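Local atomic coordinates of endoglucanase A (Clostridium longisporum, PDB entry 6Q1I), a protein that hydrolyses internal beta-1,4-glucosidic linkages in beta-glucan, lichenan and carboxymethylcellulose, acts on xylan too, and prefers the longer cellooligosaccharides. Residues A[231-236]-A[280-285]; A[155-160]-A[204-209]; A[142-147]-A[193-198]. All coordinates share one frame; numbering follows the deposited sequence.

Contact 1: residues A[231-236]-A[280-285]. Unlike the reference sequence in segment 280-285: Gln-284 (reference Glu).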
loop_
_atom_site.group_PDB
_atom_site.type_symbol
_atom_site.label_atom_id
_atom_site.label_comp_id
_atom_site.label_asym_id
_atom_site.label_seq_id
_atom_site.Cartn_x
_atom_site.Cartn_y
_atom_site.Cartn_z
ATOM N N ALA A 231 -2.911 -11.185 -1.957
ATOM C CA ALA A 231 -1.498 -10.858 -2.117
ATOM C C ALA A 231 -1.326 -9.369 -2.421
ATOM O O ALA A 231 -2.092 -8.795 -3.200
ATOM C CB ALA A 231 -0.906 -11.678 -3.261
ATOM N N SER A 232 -0.285 -8.765 -1.845
ATOM C CA SER A 232 0.078 -7.371 -2.076
ATOM C C SER A 232 1.418 -7.301 -2.802
ATOM O O SER A 232 2.422 -7.829 -2.316
ATOM C CB SER A 232 0.201 -6.628 -0.740
ATOM O OG SER A 232 0.732 -5.331 -0.927
ATOM N N VAL A 233 1.447 -6.609 -3.944
ATOM C CA VAL A 233 2.693 -6.224 -4.592
ATOM C C VAL A 233 2.645 -4.733 -4.892
ATOM O O VAL A 233 1.575 -4.131 -5.005
ATOM C CB VAL A 233 3.017 -7.029 -5.875
ATOM C CG1 VAL A 233 3.176 -8.503 -5.563
ATOM C CG2 VAL A 233 1.953 -6.826 -6.937
ATOM N N HIS A 234 3.833 -4.140 -5.005
ATOM C CA HIS A 234 4.012 -2.766 -5.459
ATOM C C HIS A 234 4.758 -2.829 -6.779
ATOM O O HIS A 234 5.686 -3.629 -6.939
ATOM C CB HIS A 234 4.782 -1.956 -4.419
ATOM C CG HIS A 234 4.077 -1.884 -3.104
ATOM N ND1 HIS A 234 4.678 -1.425 -1.957
ATOM C CD2 HIS A 234 2.820 -2.238 -2.753
ATOM C CE1 HIS A 234 3.828 -1.509 -0.952
ATOM N NE2 HIS A 234 2.690 -1.994 -1.408
ATOM N N ALA A 235 4.322 -2.026 -7.748
ATOM C CA ALA A 235 4.843 -2.175 -9.111
ATOM C C ALA A 235 4.895 -0.794 -9.771
ATOM O O ALA A 235 4.006 -0.382 -10.529
ATOM C CB ALA A 235 4.004 -3.164 -9.917
ATOM N N TYR A 236 5.977 -0.075 -9.479
ATOM C CA TYR A 236 6.271 1.214 -10.101
ATOM C C TYR A 236 6.919 0.912 -11.450
ATOM O O TYR A 236 8.134 1.017 -11.638
ATOM C CB TYR A 236 7.189 2.018 -9.202
ATOM C CG TYR A 236 6.559 2.490 -7.910
ATOM C CD1 TYR A 236 6.624 1.724 -6.748
ATOM C CD2 TYR A 236 5.913 3.714 -7.843
ATOM C CE1 TYR A 236 6.072 2.173 -5.572
ATOM C CE2 TYR A 236 5.368 4.171 -6.674
ATOM C CZ TYR A 236 5.438 3.402 -5.539
ATOM O OH TYR A 236 4.902 3.882 -4.370
ATOM N N VAL A 280 -4.886 -10.556 -6.118
ATOM C CA VAL A 280 -3.745 -9.667 -5.938
ATOM C C VAL A 280 -4.202 -8.218 -6.064
ATOM O O VAL A 280 -5.038 -7.884 -6.910
ATOM C CB VAL A 280 -2.588 -10.008 -6.911
ATOM C CG1 VAL A 280 -3.042 -9.961 -8.370
ATOM C CG2 VAL A 280 -1.389 -9.102 -6.678
ATOM N N VAL A 281 -3.648 -7.359 -5.212
ATOM C CA VAL A 281 -3.835 -5.915 -5.279
ATOM C C VAL A 281 -2.465 -5.280 -5.455
ATOM O O VAL A 281 -1.524 -5.605 -4.721
ATOM C CB VAL A 281 -4.512 -5.379 -4.005
ATOM C CG1 VAL A 281 -4.378 -3.857 -3.898
ATOM C CG2 VAL A 281 -5.975 -5.812 -3.936
ATOM N N ILE A 282 -2.356 -4.365 -6.413
ATOM C CA ILE A 282 -1.162 -3.540 -6.581
ATOM C C ILE A 282 -1.362 -2.323 -5.677
ATOM O O ILE A 282 -2.030 -1.350 -6.045
ATOM C CB ILE A 282 -0.937 -3.153 -8.043
ATOM C CG1 ILE A 282 -0.694 -4.404 -8.891
ATOM C CG2 ILE A 282 0.246 -2.206 -8.166
ATOM C CD1 ILE A 282 -0.729 -4.167 -10.385
ATOM N N GLY A 283 -0.800 -2.383 -4.465
ATOM C CA GLY A 283 -1.077 -1.365 -3.470
ATOM C C GLY A 283 -0.317 -0.073 -3.635
ATOM O O GLY A 283 -0.652 0.913 -2.966
ATOM N N GLN A 284 0.698 -0.060 -4.501
ATOM C CA GLN A 284 1.419 1.154 -4.874
ATOM C C GLN A 284 1.857 1.040 -6.324
ATOM O O GLN A 284 2.438 0.024 -6.719
ATOM C CB GLN A 284 2.676 1.387 -4.020
ATOM C CG GLN A 284 2.422 1.564 -2.528
ATOM C CD GLN A 284 3.658 1.849 -1.685
ATOM O OE1 GLN A 284 3.623 1.738 -0.467
ATOM N NE2 GLN A 284 4.728 2.240 -2.321
ATOM N N PHE A 285 1.611 2.098 -7.096
ATOM C CA PHE A 285 2.220 2.314 -8.404
ATOM C C PHE A 285 2.238 3.818 -8.645
ATOM O O PHE A 285 1.721 4.597 -7.843
ATOM C CB PHE A 285 1.518 1.537 -9.531
ATOM C CG PHE A 285 0.262 2.184 -10.062
ATOM C CD1 PHE A 285 -0.863 2.319 -9.270
ATOM C CD2 PHE A 285 0.196 2.615 -11.376
ATOM C CE1 PHE A 285 -2.029 2.904 -9.767
ATOM C CE2 PHE A 285 -0.965 3.195 -11.875
ATOM C CZ PHE A 285 -2.075 3.331 -11.070
#
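The side chain of Gln-284 lies over one face of the His-234 ring. Its CG sits 3.6 Å from the ring centroid, almost on the ring normal, in a CH-pi contact. Beyond CG the chain runs extended, and the amide stacks on the imidazole with the two planes only 17° apart. Tyr-236 meets the same amide differently. Its ring plane stands at 79° to the amide, and Gln-284 NE2 lies at the ring edge, in the plane. NE2 gives a short but bent, weak hydrogen bond to Tyr-236 OH at 2.6 Å. OE1 is hydrogen-bonded to Arg-73, and His-234 ND1 to Gln-160. The CA of Phe-285 rests over one face of the tyrosine ring, 4.2 Å from its centroid. On the face of Ala-231 and Val-233, Val-233 CG2 touches Val-280 CG2 and Ile-282 CG1, each at 4.1 Å. Backbone bonds pair the strands in parallel, from Val-281 N to Ala-231 O (2.9 Å) through to Ala-235 N to Gln-284 O (3.0 Å). Gln-284 takes the place of a glutamate that is probably the nucleophile. These are adjacent strands of a TIM barrel, with the family 5 active site at their C-terminal ends.

Contact 2: residues A[155-160]-A[204-209]; sequences FETLNQ and VMMPTY. Unlike the reference sequence in segment 155-160: Gln-160 (reference Glu).
Glu-156 CG is anti to the backbone N (chi1 171°) and the chain stays extended beyond it, while Met-205 bends at its last torsion (chi3 56°). The two side chains lie on the same face of the sheet and cross at a slant, and the methyl CE of Met-205 comes within 3.5 Å of Glu-156 OE1. The carboxylate's main partner is Arg-73, in a salt bridge through OE2. Thr-157 sends its two branches to different neighbours. CG2 meets Val-204 CG1 at 3.7 Å, with the side chains crossing at about a right angle. OG1 touches Met-206 CB at 3.3 Å and is hydrogen-bonded to Asn-185. Two backbone bonds join the strands in parallel: Met-205 N to Phe-155 O at 2.7 Å, and Thr-157 N to Met-205 O at 2.9 Å. After Glu-156 the chain of 155-160 leaves the strand. Pro-207 then packs on it through carbon atoms, with CG 3.3 Å from Leu-158 O and CB 3.5 Å from Asn-159 O. The chain runs on to Gln-160, where the natural protein has a glutamate, probably the proton donor. Strand 109-113 flanks strand 153-156, strand 229-234 flanks strand 204-208, and helix 175-194 packs outside against Thr-157, Leu-158 and Met-206.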
loop_
_atom_site.group_PDB
_atom_site.type_symbol
_atom_site.label_atom_id
_atom_site.label_comp_id
_atom_site.label_asym_id
_atom_site.label_seq_id
_atom_site.Cartn_x
_atom_site.Cartn_y
_atom_site.Cartn_z
ATOM N N PHE A 155 -7.345 -4.984 6.025
ATOM C CA PHE A 155 -6.067 -4.870 6.715
ATOM C C PHE A 155 -4.949 -5.346 5.789
ATOM O O PHE A 155 -5.152 -6.253 4.981
ATOM C CB PHE A 155 -6.033 -5.720 7.990
ATOM C CG PHE A 155 -6.969 -5.272 9.087
ATOM C CD1 PHE A 155 -7.420 -3.969 9.192
ATOM C CD2 PHE A 155 -7.366 -6.179 10.059
ATOM C CE1 PHE A 155 -8.268 -3.591 10.229
ATOM C CE2 PHE A 155 -8.190 -5.801 11.095
ATOM C CZ PHE A 155 -8.651 -4.511 11.180
ATOM N N GLU A 156 -3.763 -4.747 5.926
ATOM C CA GLU A 156 -2.562 -5.159 5.197
ATOM C C GLU A 156 -1.445 -5.348 6.218
ATOM O O GLU A 156 -1.064 -4.395 6.902
ATOM C CB GLU A 156 -2.203 -4.105 4.136
ATOM C CG GLU A 156 -0.864 -4.324 3.458
ATOM C CD GLU A 156 -0.427 -3.141 2.610
ATOM O OE1 GLU A 156 -1.245 -2.652 1.808
ATOM O OE2 GLU A 156 0.729 -2.684 2.775
ATOM N N THR A 157 -0.933 -6.580 6.339
ATOM C CA THR A 157 -0.106 -6.941 7.493
ATOM C C THR A 157 1.170 -6.107 7.584
ATOM O O THR A 157 1.541 -5.628 8.666
ATOM C CB THR A 157 0.268 -8.423 7.414
ATOM O OG1 THR A 157 0.872 -8.685 6.141
ATOM C CG2 THR A 157 -0.963 -9.328 7.619
ATOM N N LEU A 158 1.884 -5.991 6.466
ATOM C CA LEU A 158 3.195 -5.369 6.370
ATOM C C LEU A 158 3.273 -4.682 5.015
ATOM O O LEU A 158 2.503 -4.997 4.101
ATOM C CB LEU A 158 4.317 -6.420 6.457
ATOM C CG LEU A 158 4.457 -7.171 7.781
ATOM C CD1 LEU A 158 5.402 -8.347 7.611
ATOM C CD2 LEU A 158 4.939 -6.248 8.878
ATOM N N ASN A 159 4.243 -3.772 4.876
ATOM C CA ASN A 159 4.384 -2.953 3.676
ATOM C C ASN A 159 5.380 -3.555 2.691
ATOM O O ASN A 159 4.986 -4.252 1.752
ATOM C CB ASN A 159 4.786 -1.534 4.087
ATOM C CG ASN A 159 5.006 -0.639 2.910
ATOM O OD1 ASN A 159 4.247 -0.682 1.937
ATOM N ND2 ASN A 159 6.046 0.182 2.980
ATOM N N GLN A 160 6.668 -3.280 2.880
ATOM C CA GLN A 160 7.734 -3.783 2.012
ATOM C C GLN A 160 8.793 -4.474 2.859
ATOM O O GLN A 160 9.969 -4.093 2.857
ATOM C CB GLN A 160 8.341 -2.644 1.193
ATOM C CG GLN A 160 7.350 -2.023 0.215
ATOM C CD GLN A 160 7.962 -0.962 -0.673
ATOM O OE1 GLN A 160 9.065 -0.475 -0.433
ATOM N NE2 GLN A 160 7.242 -0.597 -1.694
ATOM N N VAL A 204 -7.635 -9.669 4.258
ATOM C CA VAL A 204 -6.307 -9.307 4.741
ATOM C C VAL A 204 -5.310 -9.432 3.599
ATOM O O VAL A 204 -5.097 -10.530 3.073
ATOM C CB VAL A 204 -5.873 -10.159 5.946
ATOM C CG1 VAL A 204 -4.449 -9.783 6.372
ATOM C CG2 VAL A 204 -6.839 -9.994 7.109
ATOM N N MET A 205 -4.717 -8.307 3.212
ATOM C CA MET A 205 -3.603 -8.256 2.281
ATOM C C MET A 205 -2.296 -8.547 3.007
ATOM O O MET A 205 -2.114 -8.171 4.170
ATOM C CB MET A 205 -3.509 -6.853 1.673
ATOM C CG MET A 205 -4.591 -6.546 0.669
ATOM S SD MET A 205 -4.698 -4.823 0.134
ATOM C CE MET A 205 -3.045 -4.547 -0.460
ATOM N N MET A 206 -1.378 -9.217 2.305
ATOM C CA MET A 206 -0.048 -9.456 2.849
ATOM C C MET A 206 0.946 -9.490 1.704
ATOM O O MET A 206 0.620 -10.020 0.628
ATOM C CB MET A 206 0.037 -10.755 3.649
ATOM C CG MET A 206 -0.468 -11.986 2.934
ATOM S SD MET A 206 -0.592 -13.419 4.014
ATOM C CE MET A 206 -1.576 -12.794 5.308
ATOM N N PRO A 207 2.134 -8.918 1.887
ATOM C CA PRO A 207 3.060 -8.752 0.766
ATOM C C PRO A 207 4.040 -9.899 0.583
ATOM O O PRO A 207 4.329 -10.679 1.498
ATOM C CB PRO A 207 3.845 -7.493 1.162
ATOM C CG PRO A 207 3.900 -7.584 2.661
ATOM C CD PRO A 207 2.566 -8.146 3.069
ATOM N N THR A 208 4.561 -9.971 -0.637
ATOM C CA THR A 208 5.809 -10.658 -0.893
ATOM C C THR A 208 6.955 -9.907 -0.208
ATOM O O THR A 208 6.793 -8.789 0.293
ATOM C CB THR A 208 6.084 -10.657 -2.392
ATOM O OG1 THR A 208 6.103 -9.296 -2.819
ATOM C CG2 THR A 208 5.023 -11.418 -3.168
ATOM N N TYR A 209 8.136 -10.520 -0.198
ATOM C CA TYR A 209 9.334 -9.821 0.248
ATOM C C TYR A 209 9.486 -8.525 -0.542
ATOM O O TYR A 209 9.442 -8.522 -1.781
ATOM C CB TYR A 209 10.556 -10.728 0.056
ATOM C CG TYR A 209 11.891 -10.111 0.430
ATOM C CD1 TYR A 209 12.521 -10.419 1.637
ATOM C CD2 TYR A 209 12.543 -9.250 -0.438
ATOM C CE1 TYR A 209 13.750 -9.861 1.970
ATOM C CE2 TYR A 209 13.766 -8.684 -0.111
ATOM C CZ TYR A 209 14.367 -8.999 1.089
ATOM O OH TYR A 209 15.589 -8.447 1.423
#

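Contact 3: residues A[142-147]-A[193-198]; sequences ISEAFK and RKTGGN
A direct hydrogen bond joins Lys-147 to Thr-195. The ammonium NZ gives it to Thr-195 O at 2.9 Å, in the carbonyl plane, with a C=O...N angle of 157°. Lys-147 reaches this far because CG is anti to the backbone N (chi1 178°) and every later torsion is also near 180°. The extended chain reaches across to 193-198.

A water makes the second polar link. It donates to Lys-147 O (3.1 Å) and accepts from Asn-198 N (2.9 Å), tying the two backbones together. Asn-198 CB also lies against Lys-147 O at 3.3 Å, and its ND2 is bonded to Tyr-149 O.

Both segments come at the C-terminal ends of outer helices of the TIM barrel, 128-145 and 175-194. These helices are joined through strand 153-156 of the inner sheet. Gly-196 is the first residue to leave helical geometry after helix 175-194, and it does so with positive phi, as glycine readily does.

The remaining contacts are van der Waals. Lys-147 CE runs beside the glycine backbone, 3.5 Å from Gly-196 O and 3.6 Å from Gly-197 CA. Thr-195 points toward helix 128-145. Its OG1 meets Ser-143 CB at 3.6 Å in one of the two conformers of that serine. The hydroxyls have their hydrogen bonds elsewhere: Thr-195 OG1 with Ile-192 O and Asn-199 ND2, and Ser-143 OG, in the same conformer, with Trp-139 O. Asn-199 ND2 also bonds to Ser-143 O, beside Thr-195.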
loop_
_atom_site.group_PDB
_atom_site.type_symbol
_atom_site.label_atom_id
_atom_site.label_comp_id
_atom_site.label_asym_id
_atom_site.label_seq_id
_atom_site.Cartn_x
_atom_site.Cartn_y
_atom_site.Cartn_z
ATOM N N ILE A 142 -4.522 -3.114 16.792
ATOM C CA ILE A 142 -5.142 -2.502 15.618
ATOM C C ILE A 142 -6.468 -3.192 15.331
ATOM O O ILE A 142 -7.493 -2.547 15.088
ATOM C CB ILE A 142 -4.212 -2.570 14.392
ATOM C CG1 ILE A 142 -2.883 -1.842 14.613
ATOM C CG2 ILE A 142 -4.917 -1.991 13.159
ATOM C CD1 ILE A 142 -1.835 -2.168 13.545
ATOM N N SER A 143 -6.458 -4.531 15.345
ATOM C CA SER A 143 -7.656 -5.307 15.031
ATOM C C SER A 143 -8.784 -5.011 16.002
ATOM O O SER A 143 -9.945 -4.885 15.608
ATOM C CB SER A 143 -7.328 -6.802 15.115
ATOM O OG SER A 143 -6.442 -7.173 14.093
ATOM N N GLU A 144 -8.462 -4.942 17.298
ATOM C CA GLU A 144 -9.474 -4.640 18.306
ATOM C C GLU A 144 -10.081 -3.264 18.069
ATOM O O GLU A 144 -11.301 -3.087 18.168
ATOM C CB GLU A 144 -8.872 -4.739 19.717
ATOM C CG GLU A 144 -8.665 -6.182 20.210
ATOM C CD GLU A 144 -7.891 -6.298 21.526
ATOM O OE1 GLU A 144 -7.287 -5.301 21.982
ATOM O OE2 GLU A 144 -7.881 -7.409 22.107
ATOM N N ALA A 145 -9.247 -2.280 17.729
ATOM C CA ALA A 145 -9.752 -0.923 17.543
ATOM C C ALA A 145 -10.725 -0.844 16.373
ATOM O O ALA A 145 -11.675 -0.058 16.415
ATOM C CB ALA A 145 -8.592 0.051 17.330
ATOM N N PHE A 146 -10.521 -1.660 15.333
ATOM C CA PHE A 146 -11.311 -1.602 14.103
ATOM C C PHE A 146 -12.219 -2.816 13.918
ATOM O O PHE A 146 -12.772 -3.010 12.834
ATOM C CB PHE A 146 -10.397 -1.381 12.888
ATOM C CG PHE A 146 -9.750 -0.027 12.887
ATOM C CD1 PHE A 146 -10.426 1.073 12.398
ATOM C CD2 PHE A 146 -8.483 0.157 13.426
ATOM C CE1 PHE A 146 -9.837 2.344 12.431
ATOM C CE2 PHE A 146 -7.889 1.418 13.464
ATOM C CZ PHE A 146 -8.569 2.511 12.963
ATOM N N LYS A 147 -12.442 -3.586 14.986
ATOM C CA LYS A 147 -13.136 -4.862 14.864
ATOM C C LYS A 147 -14.538 -4.712 14.283
ATOM O O LYS A 147 -15.006 -5.597 13.558
ATOM C CB LYS A 147 -13.203 -5.542 16.236
ATOM C CG LYS A 147 -13.953 -6.857 16.246
ATOM C CD LYS A 147 -13.919 -7.528 17.617
ATOM C CE LYS A 147 -14.939 -8.652 17.671
ATOM N NZ LYS A 147 -14.751 -9.564 18.834
ATOM N N ARG A 193 -7.254 -12.672 13.217
ATOM C CA ARG A 193 -8.371 -13.610 13.280
ATOM C C ARG A 193 -8.769 -13.924 14.717
ATOM O O ARG A 193 -9.950 -14.113 15.007
ATOM C CB ARG A 193 -8.008 -14.910 12.553
ATOM C CG ARG A 193 -7.732 -14.766 11.062
ATOM C CD ARG A 193 -8.973 -14.321 10.305
ATOM N NE ARG A 193 -8.757 -14.236 8.864
ATOM C CZ ARG A 193 -9.075 -13.190 8.100
ATOM N NH1 ARG A 193 -9.627 -12.098 8.611
ATOM N NH2 ARG A 193 -8.832 -13.240 6.805
ATOM N N LYS A 194 -7.795 -13.989 15.625
ATOM C CA LYS A 194 -8.063 -14.333 17.017
ATOM C C LYS A 194 -8.964 -13.314 17.708
ATOM O O LYS A 194 -9.635 -13.664 18.683
ATOM C CB LYS A 194 -6.728 -14.442 17.756
ATOM C CG LYS A 194 -6.803 -14.985 19.167
ATOM C CD LYS A 194 -5.403 -15.012 19.765
ATOM C CE LYS A 194 -5.372 -15.725 21.100
ATOM N NZ LYS A 194 -3.981 -15.793 21.611
ATOM N N THR A 195 -9.014 -12.067 17.230
ATOM C CA THR A 195 -9.878 -11.068 17.855
ATOM C C THR A 195 -11.357 -11.288 17.556
ATOM O O THR A 195 -12.196 -10.682 18.225
ATOM C CB THR A 195 -9.472 -9.636 17.472
ATOM O OG1 THR A 195 -9.687 -9.405 16.074
ATOM C CG2 THR A 195 -8.015 -9.372 17.835
ATOM N N GLY A 196 -11.701 -12.119 16.576
ATOM C CA GLY A 196 -13.082 -12.528 16.388
ATOM C C GLY A 196 -13.952 -11.499 15.687
ATOM O O GLY A 196 -13.487 -10.523 15.090
ATOM N N GLY A 197 -15.256 -11.755 15.748
ATOM C CA GLY A 197 -16.224 -10.876 15.119
ATOM C C GLY A 197 -15.954 -10.729 13.635
ATOM O O GLY A 197 -15.603 -11.693 12.941
ATOM N N ASN A 198 -16.110 -9.500 13.132
ATOM C CA ASN A 198 -15.869 -9.246 11.716
ATOM C C ASN A 198 -14.437 -9.571 11.315
ATOM O O ASN A 198 -14.173 -9.812 10.131
ATOM C CB ASN A 198 -16.150 -7.779 11.390
ATOM C CG ASN A 198 -17.633 -7.442 11.415
ATOM O OD1 ASN A 198 -18.488 -8.301 11.641
ATOM N ND2 ASN A 198 -17.943 -6.176 11.188
HETATM O O HOH W 1 -17.126 -7.435 14.848
#

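How the contacts relate
All three contacts lie in the catalytic family 5 TIM-barrel domain of a longer protein. Along the chain, contacts 2 and 3 interleave, and contact 1 follows both. Contacts 1 and 2 have centres about 10 Å apart. Their strands 204-208 and 229-234 are neighbours in the barrel, joined by a backbone bond from Ser-232 N to Met-206 O. The two contacts also meet at the probable active site, where Asn-159 packs on His-234 and where they hold the positions of the likely nucleophile and proton donor. Contact 3 is at the surface, about 17 Å from contact 2 and 24 Å from contact 1, centre to centre. It reaches contact 2 by packing of Phe-155 on Ser-143 and Phe-146, where outer helix meets inner strand.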